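Local coordinates for choline binding protein PCPA (Streptococcus pneumoniae, PDB 4CP6) that is a pneumococcal surface antigen of the choline-binding family, with a leucine-rich repeat domain that probably mediates contacts with the host, at residues 342-350 and 366-374; 385-396 and 406-415. All blocks are in the same frame, centred on the assembly; numbering follows the deposited sequence.

Contact 1 of 2, residues 342-350 and 366-374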
loop_
_atom_site.group_PDB
_atom_site.type_symbol
_atom_site.label_atom_id
_atom_site.label_comp_id
_atom_site.label_asym_id
_atom_site.label_seq_id
_atom_site.Cartn_x
_atom_site.Cartn_y
_atom_site.Cartn_z
ATOM N N SER A 342 -0.738 -27.980 -11.070
ATOM C CA SER A 342 0.601 -28.499 -11.115
ATOM C C SER A 342 1.606 -27.464 -10.664
ATOM O O SER A 342 1.447 -26.280 -10.987
ATOM C CB SER A 342 0.922 -28.890 -12.561
ATOM O OG SER A 342 2.196 -29.495 -12.690
ATOM N N LEU A 343 2.667 -27.928 -10.001
ATOM C CA LEU A 343 3.802 -27.098 -9.608
ATOM C C LEU A 343 5.077 -27.791 -10.076
ATOM O O LEU A 343 5.237 -29.003 -9.833
ATOM C CB LEU A 343 3.820 -26.886 -8.072
ATOM C CG LEU A 343 5.107 -26.269 -7.539
ATOM C CD1 LEU A 343 5.174 -24.781 -7.923
ATOM C CD2 LEU A 343 5.193 -26.407 -6.013
ATOM N N THR A 344 5.990 -27.056 -10.731
ATOM C CA THR A 344 7.291 -27.590 -11.096
ATOM C C THR A 344 8.359 -26.788 -10.381
ATOM O O THR A 344 8.272 -25.555 -10.348
ATOM C CB THR A 344 7.517 -27.583 -12.619
ATOM O OG1 THR A 344 6.549 -28.462 -13.202
ATOM C CG2 THR A 344 8.933 -28.023 -13.000
ATOM N N ILE A 345 9.330 -27.479 -9.791
ATOM C CA ILE A 345 10.412 -26.848 -9.057
ATOM C C ILE A 345 11.664 -27.076 -9.896
ATOM O O ILE A 345 12.094 -28.221 -10.082
ATOM C CB ILE A 345 10.535 -27.436 -7.630
ATOM C CG1 ILE A 345 9.161 -27.454 -6.918
ATOM C CG2 ILE A 345 11.575 -26.667 -6.819
ATOM C CD1 ILE A 345 9.164 -28.028 -5.488
ATOM N N GLY A 346 12.257 -25.969 -10.351
ATOM C CA GLY A 346 13.402 -25.947 -11.259
ATOM C C GLY A 346 14.655 -26.673 -10.820
ATOM O O GLY A 346 14.837 -27.026 -9.654
ATOM N N ASN A 347 15.561 -26.892 -11.807
ATOM C CA ASN A 347 16.744 -27.753 -11.682
ATOM C C ASN A 347 17.678 -27.502 -10.522
ATOM O O ASN A 347 18.157 -28.466 -9.923
ATOM C CB ASN A 347 17.593 -27.737 -12.980
ATOM C CG ASN A 347 16.900 -28.329 -14.201
ATOM O OD1 ASN A 347 15.857 -28.973 -14.125
ATOM N ND2 ASN A 347 17.450 -28.107 -15.377
ATOM N N ASN A 348 18.001 -26.238 -10.229
ATOM C CA ASN A 348 19.015 -25.990 -9.227
ATOM C C ASN A 348 18.446 -25.579 -7.873
ATOM O O ASN A 348 19.183 -25.061 -7.043
ATOM C CB ASN A 348 20.070 -24.993 -9.761
ATOM C CG ASN A 348 20.552 -25.417 -11.135
ATOM O OD1 ASN A 348 20.914 -26.589 -11.355
ATOM N ND2 ASN A 348 20.383 -24.543 -12.121
ATOM N N ILE A 349 17.152 -25.894 -7.619
ATOM C CA ILE A 349 16.538 -25.625 -6.319
ATOM C C ILE A 349 16.686 -26.928 -5.559
ATOM O O ILE A 349 16.001 -27.913 -5.882
ATOM C CB ILE A 349 15.063 -25.167 -6.498
ATOM C CG1 ILE A 349 15.014 -23.851 -7.319
ATOM C CG2 ILE A 349 14.445 -24.965 -5.109
ATOM C CD1 ILE A 349 13.657 -23.538 -7.842
ATOM N N ASN A 350 17.605 -26.940 -4.586
ATOM C CA ASN A 350 17.938 -28.166 -3.848
ATOM C C ASN A 350 17.584 -28.101 -2.373
ATOM O O ASN A 350 17.871 -29.042 -1.645
ATOM C CB ASN A 350 19.429 -28.516 -4.019
ATOM C CG ASN A 350 20.374 -27.421 -3.581
ATOM O OD1 ASN A 350 20.237 -26.828 -2.515
ATOM N ND2 ASN A 350 21.365 -27.123 -4.396
ATOM N N GLU A 366 -0.220 -32.532 -8.911
ATOM C CA GLU A 366 1.150 -32.995 -9.030
ATOM C C GLU A 366 2.196 -31.929 -8.741
ATOM O O GLU A 366 1.963 -30.758 -9.038
ATOM C CB GLU A 366 1.387 -33.532 -10.471
ATOM C CG GLU A 366 1.036 -32.541 -11.565
ATOM C CD GLU A 366 1.104 -33.026 -13.004
ATOM O OE1 GLU A 366 1.538 -34.177 -13.235
ATOM O OE2 GLU A 366 0.769 -32.226 -13.907
ATOM N N ILE A 367 3.325 -32.357 -8.173
ATOM C CA ILE A 367 4.509 -31.535 -7.920
ATOM C C ILE A 367 5.682 -32.258 -8.563
ATOM O O ILE A 367 5.963 -33.421 -8.225
ATOM C CB ILE A 367 4.746 -31.280 -6.412
ATOM C CG1 ILE A 367 3.577 -30.517 -5.763
ATOM C CG2 ILE A 367 6.064 -30.528 -6.198
ATOM C CD1 ILE A 367 3.641 -30.468 -4.226
ATOM N N HIS A 368 6.377 -31.572 -9.479
ATOM C CA HIS A 368 7.543 -32.124 -10.159
ATOM C C HIS A 368 8.791 -31.463 -9.602
ATOM O O HIS A 368 8.943 -30.232 -9.748
ATOM C CB HIS A 368 7.445 -31.908 -11.674
ATOM C CG HIS A 368 6.253 -32.555 -12.300
ATOM N ND1 HIS A 368 6.376 -33.752 -12.989
ATOM C CD2 HIS A 368 4.970 -32.137 -12.368
ATOM C CE1 HIS A 368 5.158 -34.055 -13.403
ATOM N NE2 HIS A 368 4.272 -33.115 -13.059
ATOM N N ILE A 369 9.679 -32.230 -8.974
ATOM C CA ILE A 369 10.925 -31.737 -8.400
ATOM C C ILE A 369 12.019 -32.111 -9.374
ATOM O O ILE A 369 12.305 -33.301 -9.540
ATOM C CB ILE A 369 11.168 -32.304 -6.998
ATOM C CG1 ILE A 369 9.934 -32.002 -6.084
ATOM C CG2 ILE A 369 12.497 -31.781 -6.424
ATOM C CD1 ILE A 369 10.111 -32.319 -4.590
ATOM N N LYS A 370 12.639 -31.117 -10.024
ATOM C CA LYS A 370 13.635 -31.422 -11.062
ATOM C C LYS A 370 15.053 -31.593 -10.568
ATOM O O LYS A 370 15.881 -32.116 -11.319
ATOM C CB LYS A 370 13.580 -30.328 -12.141
ATOM C CG LYS A 370 12.254 -30.290 -12.885
ATOM C CD LYS A 370 12.244 -29.258 -14.000
ATOM C CE LYS A 370 12.859 -29.708 -15.298
ATOM N NZ LYS A 370 13.084 -28.546 -16.204
ATOM N N ASN A 371 15.358 -31.186 -9.344
ATOM C CA ASN A 371 16.706 -31.251 -8.792
ATOM C C ASN A 371 17.229 -32.682 -8.646
ATOM O O ASN A 371 16.431 -33.614 -8.469
ATOM C CB ASN A 371 16.787 -30.490 -7.485
ATOM C CG ASN A 371 18.182 -30.457 -6.892
ATOM O OD1 ASN A 371 18.491 -31.178 -5.935
ATOM N ND2 ASN A 371 19.087 -29.668 -7.490
ATOM N N LYS A 372 18.573 -32.844 -8.732
ATOM C CA LYS A 372 19.255 -34.160 -8.651
ATOM C C LYS A 372 20.363 -34.198 -7.590
ATOM O O LYS A 372 21.211 -35.102 -7.637
ATOM C CB LYS A 372 19.867 -34.500 -10.020
ATOM C CG LYS A 372 18.885 -34.623 -11.157
ATOM C CD LYS A 372 19.628 -34.786 -12.473
ATOM C CE LYS A 372 18.670 -35.101 -13.594
ATOM N NZ LYS A 372 19.392 -35.418 -14.853
ATOM N N SER A 373 20.370 -33.247 -6.631
ATOM C CA SER A 373 21.389 -33.196 -5.586
ATOM C C SER A 373 21.308 -34.360 -4.600
ATOM O O SER A 373 20.218 -34.756 -4.171
ATOM C CB SER A 373 21.320 -31.875 -4.824
ATOM O OG SER A 373 22.168 -31.900 -3.684
ATOM N N THR A 374 22.486 -34.868 -4.189
ATOM C CA THR A 374 22.565 -35.918 -3.172
ATOM C C THR A 374 22.290 -35.301 -1.782
ATOM O O THR A 374 22.031 -36.033 -0.825
ATOM C CB THR A 374 23.949 -36.615 -3.216
ATOM O OG1 THR A 374 24.980 -35.629 -3.088
ATOM C CG2 THR A 374 24.159 -37.429 -4.496
HETATM O O HOH W 1 2.597 -30.680 -15.229
HETATM O O HOH W 2 13.931 -29.022 -7.775
HETATM O O HOH W 3 20.206 -31.050 -10.256
HETATM O O HOH W 4 21.816 -28.828 -7.054
#
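Asn371 turns its CG anti to the backbone N (chi1 -177°), which carries the amide across to the 342-350 segment, while Glu366 has CG wedged between its own backbone N and carbonyl carbon (chi1 54°), bringing the carboxylate beside Ser342. The Asn371 amide works in two directions. ND2 donates to Asn347 O at 2.9 Å, a bond lying close to the amide plane and nearly straight at 164°; OD1 accepts the backbone N of Ser373, which sits well above the carbonyl plane, closing an Asx turn. A water accepts from ND2 of both Asn350 and Asn371, and CB of Asn371 presses on Ile349 O at 3.1 Å. A second water accepts from Asn371 N and lies within donating distance of Gly346 O and Ile349 O. At the other end, Ser342 OG and Glu366 OE2 share a water, 2.7 Å from OE2, to which it donates. The other carboxylate oxygen, OE1, takes a weak bond from His368 NE2; CD lies in the imidazole plane at the ring edge, with the carboxylate itself turned steeply to the ring. Between these ends the strands run parallel, their axes approaching to 4.7 Å, joined by four backbone bonds, among them His368 N to Leu343 O at 2.8 Å. On the buried face CD1 of Ile345 meets CG2 of Ile367 at 4.0 Å, and the Ile345 side chain lies side by side with that of Ile369, with Phe356 and Phe376 packing nearby. On the opposite face Thr344 CG2 lies 3.7 Å from Lys370 CD, and the lysine chain, bent at chi3, passes Asn347 OD1. Parallel strands stacked at one-coil spacing, with aliphatic residues inside and an asparagine bonding to the neighbouring coil where the strand ends, are characteristic of the leucine-rich repeat solenoid.

Contact 2 of 2, residues 385-396 and 406-415; sequences IPETVKFYVTSE and LSTSNDIIVE
Val389 O accepts two bonds, one from Asn410 ND2 at 2.8 Å, with the acceptor in the amide plane, and one from a water that also accepts from Asp411 N. The same ND2 reaches Pro386 O in a weak bond, tying the amide to the type I turn 386-389. Thr408 OG1 fixes the other end of the amide, donating in plane to a lone pair of Asn410 OD1 at 2.6 Å. Glu387, extended with CG anti to its backbone N (chi1 -171°), runs past Thr408, its CB against Thr408 CB, to take Ser409 N on OE2 at 2.8 Å; the bond is nearly straight at 170°, but the N-H approaches from above the carboxylate plane. Beyond the turn four backbone bonds join the parallel strands, starting with Phe391 N to Asp411 O. The Phe391 ring meets Asn410 CB at its edge, while CE1 reaches Leu406 CD1 at 3.7 Å; Phe383 meets this ring edge-to-face, and Leu402 of helix 396-405 also touches Phe391. Val393 CG2 touches Ile412 CG2 at 3.8 Å on the same face, and on the other Ile413 CD1 lies alongside Tyr392 CE2. Glu396, bent at chi2, crosses Val414 at about a right angle, its OE2 against Val414 CG2. Helix 396-405, N-capped by Ser395, links the strands in a beta-alpha-beta unit that closes the C-terminal end of the leucine-rich repeat solenoid's parallel sheet.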
loop_
_atom_site.group_PDB
_atom_site.type_symbol
_atom_site.label_atom_id
_atom_site.label_comp_id
_atom_site.label_asym_id
_atom_site.label_seq_id
_atom_site.Cartn_x
_atom_site.Cartn_y
_atom_site.Cartn_z
ATOM N N ILE A 385 0.042 -29.928 2.478
ATOM C CA ILE A 385 -0.728 -30.157 1.264
ATOM C C ILE A 385 -1.631 -31.387 1.365
ATOM O O ILE A 385 -1.403 -32.257 2.219
ATOM C CB ILE A 385 0.256 -30.326 0.066
ATOM C CG1 ILE A 385 1.167 -31.577 0.214
ATOM C CG2 ILE A 385 1.100 -29.049 -0.145
ATOM C CD1 ILE A 385 2.002 -31.902 -1.047
ATOM N N PRO A 386 -2.621 -31.525 0.456
ATOM C CA PRO A 386 -3.460 -32.734 0.478
ATOM C C PRO A 386 -2.627 -33.992 0.214
ATOM O O PRO A 386 -1.660 -33.987 -0.580
ATOM C CB PRO A 386 -4.466 -32.474 -0.642
ATOM C CG PRO A 386 -4.525 -30.952 -0.749
ATOM C CD PRO A 386 -3.077 -30.573 -0.582
ATOM N N GLU A 387 -3.003 -35.108 0.873
ATOM C CA GLU A 387 -2.297 -36.370 0.681
ATOM C C GLU A 387 -2.430 -36.902 -0.748
ATOM O O GLU A 387 -1.635 -37.745 -1.173
ATOM C CB GLU A 387 -2.769 -37.398 1.708
ATOM C CG GLU A 387 -1.941 -38.666 1.712
ATOM C CD GLU A 387 -2.248 -39.516 2.922
ATOM O OE1 GLU A 387 -3.218 -40.303 2.849
ATOM O OE2 GLU A 387 -1.600 -39.311 3.973
ATOM N N THR A 388 -3.446 -36.408 -1.492
ATOM C CA THR A 388 -3.671 -36.861 -2.874
ATOM C C THR A 388 -2.676 -36.282 -3.881
ATOM O O THR A 388 -2.611 -36.751 -5.019
ATOM C CB THR A 388 -5.077 -36.512 -3.292
ATOM O OG1 THR A 388 -5.302 -35.136 -2.998
ATOM C CG2 THR A 388 -6.108 -37.387 -2.599
ATOM N N VAL A 389 -1.917 -35.248 -3.499
ATOM C CA VAL A 389 -0.953 -34.679 -4.431
ATOM C C VAL A 389 0.122 -35.731 -4.721
ATOM O O VAL A 389 0.627 -36.368 -3.796
ATOM C CB VAL A 389 -0.306 -33.390 -3.853
ATOM C CG1 VAL A 389 0.741 -32.822 -4.821
ATOM C CG2 VAL A 389 -1.364 -32.326 -3.551
ATOM N N LYS A 390 0.486 -35.886 -5.998
ATOM C CA LYS A 390 1.520 -36.811 -6.413
ATOM C C LYS A 390 2.830 -36.079 -6.597
ATOM O O LYS A 390 2.842 -34.977 -7.183
ATOM C CB LYS A 390 1.170 -37.465 -7.754
ATOM C CG LYS A 390 -0.261 -37.868 -7.940
ATOM C CD LYS A 390 -0.526 -38.104 -9.396
ATOM C CE LYS A 390 -1.948 -37.770 -9.678
ATOM N NZ LYS A 390 -2.879 -38.886 -9.376
ATOM N N PHE A 391 3.926 -36.686 -6.161
ATOM C CA PHE A 391 5.244 -36.124 -6.419
ATOM C C PHE A 391 5.949 -36.905 -7.488
ATOM O O PHE A 391 5.885 -38.153 -7.492
ATOM C CB PHE A 391 6.121 -36.141 -5.174
ATOM C CG PHE A 391 5.809 -35.080 -4.143
ATOM C CD1 PHE A 391 4.864 -35.310 -3.149
ATOM C CD2 PHE A 391 6.504 -33.876 -4.132
ATOM C CE1 PHE A 391 4.604 -34.342 -2.173
ATOM C CE2 PHE A 391 6.237 -32.902 -3.160
ATOM C CZ PHE A 391 5.287 -33.139 -2.190
ATOM N N TYR A 392 6.733 -36.207 -8.319
ATOM C CA TYR A 392 7.566 -36.796 -9.371
ATOM C C TYR A 392 8.980 -36.327 -9.040
ATOM O O TYR A 392 9.242 -35.103 -8.986
ATOM C CB TYR A 392 7.099 -36.376 -10.780
ATOM C CG TYR A 392 5.677 -36.781 -11.122
ATOM C CD1 TYR A 392 4.592 -36.034 -10.681
ATOM C CD2 TYR A 392 5.414 -37.937 -11.867
ATOM C CE1 TYR A 392 3.278 -36.419 -10.968
ATOM C CE2 TYR A 392 4.104 -38.323 -12.170
ATOM C CZ TYR A 392 3.037 -37.561 -11.714
ATOM O OH TYR A 392 1.728 -37.915 -12.008
ATOM N N VAL A 393 9.891 -37.265 -8.762
ATOM C CA VAL A 393 11.252 -36.934 -8.326
ATOM C C VAL A 393 12.292 -37.673 -9.182
ATOM O O VAL A 393 11.929 -38.591 -9.921
ATOM C CB VAL A 393 11.478 -37.191 -6.816
ATOM C CG1 VAL A 393 10.474 -36.399 -5.967
ATOM C CG2 VAL A 393 11.392 -38.682 -6.478
ATOM N N THR A 394 13.572 -37.287 -9.063
ATOM C CA THR A 394 14.615 -37.851 -9.922
ATOM C C THR A 394 15.340 -39.023 -9.313
ATOM O O THR A 394 16.040 -39.720 -10.047
ATOM C CB THR A 394 15.634 -36.752 -10.313
ATOM O OG1 THR A 394 16.286 -36.307 -9.130
ATOM C CG2 THR A 394 14.989 -35.596 -11.069
ATOM N N SER A 395 15.250 -39.236 -7.986
ATOM C CA SER A 395 15.991 -40.344 -7.372
ATOM C C SER A 395 15.280 -40.949 -6.190
ATOM O O SER A 395 14.444 -40.297 -5.559
ATOM C CB SER A 395 17.355 -39.855 -6.900
ATOM O OG SER A 395 17.255 -38.997 -5.768
ATOM N N GLU A 396 15.691 -42.164 -5.814
ATOM C CA GLU A 396 15.191 -42.826 -4.618
ATOM C C GLU A 396 15.595 -42.027 -3.371
ATOM O O GLU A 396 14.800 -41.972 -2.437
ATOM C CB GLU A 396 15.712 -44.278 -4.534
ATOM C CG GLU A 396 15.003 -45.228 -5.495
ATOM C CD GLU A 396 13.509 -45.450 -5.306
ATOM O OE1 GLU A 396 13.015 -45.348 -4.161
ATOM O OE2 GLU A 396 12.838 -45.783 -6.307
ATOM N N LEU A 406 7.490 -35.367 4.927
ATOM C CA LEU A 406 6.093 -35.060 4.618
ATOM C C LEU A 406 5.150 -35.452 5.728
ATOM O O LEU A 406 5.225 -36.584 6.231
ATOM C CB LEU A 406 5.617 -35.747 3.336
ATOM C CG LEU A 406 6.094 -35.168 2.020
ATOM C CD1 LEU A 406 5.786 -36.128 0.900
ATOM C CD2 LEU A 406 5.440 -33.787 1.757
ATOM N N SER A 407 4.193 -34.567 6.056
ATOM C CA SER A 407 3.201 -34.874 7.078
ATOM C C SER A 407 2.114 -35.791 6.532
ATOM O O SER A 407 1.264 -36.270 7.306
ATOM C CB SER A 407 2.548 -33.595 7.582
ATOM O OG SER A 407 1.932 -32.898 6.504
ATOM N N THR A 408 2.109 -35.985 5.207
ATOM C CA THR A 408 1.131 -36.821 4.507
ATOM C C THR A 408 1.876 -37.934 3.756
ATOM O O THR A 408 3.060 -37.793 3.428
ATOM C CB THR A 408 0.316 -35.923 3.547
ATOM O OG1 THR A 408 1.197 -35.014 2.861
ATOM C CG2 THR A 408 -0.738 -35.105 4.295
ATOM N N SER A 409 1.151 -39.020 3.441
ATOM C CA SER A 409 1.710 -40.204 2.762
ATOM C C SER A 409 1.448 -40.150 1.251
ATOM O O SER A 409 0.816 -41.044 0.680
ATOM C CB SER A 409 1.076 -41.470 3.338
ATOM O OG SER A 409 1.379 -41.602 4.717
ATOM N N ASN A 410 1.932 -39.088 0.604
ATOM C CA ASN A 410 1.698 -38.870 -0.823
ATOM C C ASN A 410 2.339 -39.944 -1.695
ATOM O O ASN A 410 3.428 -40.427 -1.370
ATOM C CB ASN A 410 2.320 -37.533 -1.244
ATOM C CG ASN A 410 1.761 -36.380 -0.459
ATOM O OD1 ASN A 410 2.065 -36.226 0.717
ATOM N ND2 ASN A 410 0.918 -35.574 -1.076
ATOM N N ASP A 411 1.714 -40.222 -2.849
ATOM C CA ASP A 411 2.320 -41.091 -3.852
ATOM C C ASP A 411 3.558 -40.329 -4.420
ATOM O O ASP A 411 3.431 -39.157 -4.812
ATOM C CB ASP A 411 1.296 -41.324 -4.970
ATOM C CG ASP A 411 1.740 -42.296 -6.032
ATOM O OD1 ASP A 411 2.572 -43.157 -5.722
ATOM O OD2 ASP A 411 1.197 -42.224 -7.159
ATOM N N ILE A 412 4.736 -40.968 -4.409
ATOM C CA ILE A 412 5.987 -40.419 -4.923
ATOM C C ILE A 412 6.500 -41.363 -6.002
ATOM O O ILE A 412 6.750 -42.557 -5.733
ATOM C CB ILE A 412 7.049 -40.210 -3.835
ATOM C CG1 ILE A 412 6.499 -39.334 -2.671
ATOM C CG2 ILE A 412 8.312 -39.594 -4.456
ATOM C CD1 ILE A 412 7.339 -39.381 -1.456
ATOM N N ILE A 413 6.644 -40.818 -7.213
ATOM C CA ILE A 413 7.120 -41.550 -8.397
ATOM C C ILE A 413 8.545 -41.134 -8.722
ATOM O O ILE A 413 8.822 -39.933 -8.910
ATOM C CB ILE A 413 6.141 -41.329 -9.576
ATOM C CG1 ILE A 413 4.722 -41.834 -9.180
ATOM C CG2 ILE A 413 6.658 -42.041 -10.851
ATOM C CD1 ILE A 413 3.566 -41.355 -10.079
ATOM N N VAL A 414 9.465 -42.098 -8.783
ATOM C CA VAL A 414 10.860 -41.843 -9.146
ATOM C C VAL A 414 10.956 -42.042 -10.668
ATOM O O VAL A 414 10.698 -43.140 -11.172
ATOM C CB VAL A 414 11.860 -42.756 -8.385
ATOM C CG1 VAL A 414 13.291 -42.515 -8.848
ATOM C CG2 VAL A 414 11.738 -42.554 -6.875
ATOM N N GLU A 415 11.323 -40.993 -11.396
ATOM C CA GLU A 415 11.444 -41.069 -12.857
ATOM C C GLU A 415 12.580 -42.031 -13.268
ATOM O O GLU A 415 13.566 -42.177 -12.545
ATOM C CB GLU A 415 11.726 -39.653 -13.403
ATOM C CG GLU A 415 11.724 -39.491 -14.921
ATOM C CD GLU A 415 11.682 -38.069 -15.461
ATOM O OE1 GLU A 415 12.203 -37.149 -14.787
ATOM O OE2 GLU A 415 11.145 -37.882 -16.579
HETATM O O HOH W 5 1.658 -32.119 3.625
HETATM O O HOH W 6 -0.760 -38.927 -3.471
HETATM O O HOH W 7 15.781 -39.883 -12.702
#

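How the contacts relate
Contacts 1 and 2 follow one another along the chain, their centres about 12 Å apart, and belong to one parallel sheet in which strands 366-369 and 390-393 are neighbours. A probable backbone hydrogen bond from Ile367 N to Lys390 O, 2.8 Å, joins those strands, and Asn371 O probably bonds Thr394 OG1, also at 2.8 Å, where they end. On one face His368 CE1 comes within 3.4 Å of Tyr392 CD1 in a ring stack; on the other, Ile367 and Ile369 pack against Phe391. Contact 1 thus repeats the coil-on-coil stacking of the solenoid, whereas contact 2 ends it, its last strand 412-414 being outermost in the sheet.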